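PDB 5K04: N-terminal acetyltransferase B complex subunit MDM20 from Candida albicans, which is the non-catalytic subunit of the NatB N-terminal acetyltransferase complex, probably supporting the catalytic subunit that acetylates protein N-termini. Local coordinates for residues 651-656 and 703-708. Residues are numbered along the deposited sequence; the frame is centred on the assembly and turned at random.
Sequences ILIPEN and KNLKLV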
# COMPACT_ATOMS: atom_id res chain seq x y z
N ILE A 651 22.14 16.43 24.61
CA ILE A 651 22.50 16.25 23.21
C ILE A 651 21.30 15.85 22.37
O ILE A 651 21.40 15.83 21.14
CB ILE A 651 23.62 15.22 23.05
CG1 ILE A 651 23.19 13.85 23.58
CG2 ILE A 651 24.88 15.67 23.77
CD1 ILE A 651 23.93 12.71 22.91
N LEU A 652 20.19 15.49 23.01
CA LEU A 652 18.95 15.29 22.27
C LEU A 652 18.42 16.61 21.72
O LEU A 652 17.61 16.61 20.78
CB LEU A 652 17.90 14.62 23.16
CG LEU A 652 17.23 15.46 24.26
CD1 LEU A 652 16.01 16.27 23.76
CD2 LEU A 652 16.84 14.58 25.44
N ILE A 653 18.86 17.74 22.29
CA ILE A 653 18.40 19.05 21.86
C ILE A 653 19.18 19.49 20.62
O ILE A 653 20.41 19.62 20.67
CB ILE A 653 18.54 20.08 22.98
CG1 ILE A 653 17.72 19.65 24.20
CG2 ILE A 653 18.09 21.45 22.50
CD1 ILE A 653 17.86 20.60 25.38
N PRO A 654 18.50 19.70 19.51
CA PRO A 654 19.20 20.16 18.31
C PRO A 654 19.52 21.64 18.43
O PRO A 654 18.80 22.40 19.09
CB PRO A 654 18.19 19.88 17.19
CG PRO A 654 16.85 19.95 17.87
CD PRO A 654 17.05 19.49 19.29
N GLU A 655 20.62 22.04 17.78
CA GLU A 655 21.02 23.44 17.81
C GLU A 655 19.99 24.34 17.14
O GLU A 655 19.91 25.53 17.46
CB GLU A 655 22.40 23.63 17.16
CG GLU A 655 22.46 23.29 15.70
CD GLU A 655 23.88 23.43 15.15
OE1 GLU A 655 24.72 24.06 15.84
OE2 GLU A 655 24.14 22.91 14.04
N ASN A 656 19.20 23.80 16.20
CA ASN A 656 18.01 24.48 15.70
C ASN A 656 16.83 24.04 16.56
O ASN A 656 16.23 22.99 16.32
CB ASN A 656 17.76 24.15 14.23
CG ASN A 656 16.36 24.57 13.77
OD1 ASN A 656 15.79 25.54 14.28
ND2 ASN A 656 15.81 23.84 12.82
N LYS A 703 12.69 21.76 31.87
CA LYS A 703 11.91 23.00 31.90
C LYS A 703 12.81 24.22 32.02
O LYS A 703 12.60 25.22 31.33
CB LYS A 703 10.91 22.95 33.05
CG LYS A 703 9.79 21.95 32.83
CD LYS A 703 8.98 21.68 34.09
CE LYS A 703 7.87 20.68 33.79
NZ LYS A 703 7.04 20.40 34.99
N ASN A 704 13.83 24.15 32.87
CA ASN A 704 14.73 25.28 33.07
C ASN A 704 15.55 25.64 31.83
O ASN A 704 16.15 26.71 31.80
CB ASN A 704 15.66 24.99 34.25
CG ASN A 704 14.93 25.01 35.57
OD1 ASN A 704 13.99 25.80 35.76
ND2 ASN A 704 15.32 24.14 36.48
N LEU A 705 15.60 24.76 30.83
CA LEU A 705 16.22 25.08 29.55
C LEU A 705 15.35 25.99 28.70
O LEU A 705 15.85 26.55 27.72
CB LEU A 705 16.53 23.80 28.76
CG LEU A 705 17.39 22.79 29.54
CD1 LEU A 705 17.68 21.53 28.72
CD2 LEU A 705 18.69 23.42 30.05
N LYS A 706 14.05 26.11 29.03
CA LYS A 706 13.16 27.10 28.40
C LYS A 706 13.05 26.89 26.89
O LYS A 706 13.15 27.83 26.10
CB LYS A 706 13.60 28.52 28.74
CG LYS A 706 13.55 28.88 30.23
CD LYS A 706 13.84 30.35 30.48
CE LYS A 706 13.60 30.72 31.93
NZ LYS A 706 13.99 32.13 32.24
N LEU A 707 12.82 25.64 26.49
CA LEU A 707 12.81 25.30 25.07
C LEU A 707 11.65 25.96 24.33
O LEU A 707 11.78 26.32 23.16
CB LEU A 707 12.76 23.78 24.90
CG LEU A 707 13.92 23.08 25.60
CD1 LEU A 707 13.71 21.58 25.71
CD2 LEU A 707 15.21 23.42 24.86
N VAL A 708 10.52 26.13 25.01
CA VAL A 708 9.37 26.81 24.44
C VAL A 708 9.68 28.29 24.21
O VAL A 708 9.55 28.79 23.09
CB VAL A 708 8.14 26.63 25.35
CG1 VAL A 708 6.95 27.43 24.83
CG2 VAL A 708 7.79 25.15 25.44
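Ile653 meets Leu705 and Leu707 through side chains alone; the backbones stay apart. The nearest CA atoms, those of Ile653 and Leu707, are 9.0 Å apart, and no hydrogen bond joins the two segments. Residues 651-656 leave a 3-10 segment after Leu652; the chain is extended at Ile653 and Pro654. Residues 703-708 span the short link from helix 698-703 to helix 707-717. A type I beta turn runs from Lys703 to Lys706, closed by Lys706 N bonding to Lys703 O at 2.9 Å. Lys706 has positive phi (60°) and is also the N-cap residue of helix 707-717. The side chains of Leu705, within the turn, and Leu707, at the start of the helix, both point toward Ile653.

The contact is wholly apolar and small, burying 118 Å² in all. Ile653 makes it with one methyl group. Its CG1 lies anti to the carbonyl carbon (chi1 -59°), and the fully extended chi2 of 177° carries CD1 out to the two leucines. Ile653 CD1 lies 3.5 Å from Leu705 CD1, with the two side chains crossing at a slant. Toward Leu707 the approach is tip to tip, with Ile653 CD1 3.9 Å from Leu707 CD2.

Ile653 also touches Leu662 of helix 661-682, while Leu707 packs on Leu657. The contact thus joins the loop between helices 646-649 and 661-682 to the turn between helices 698-703 and 707-717, within an all-helical subunit.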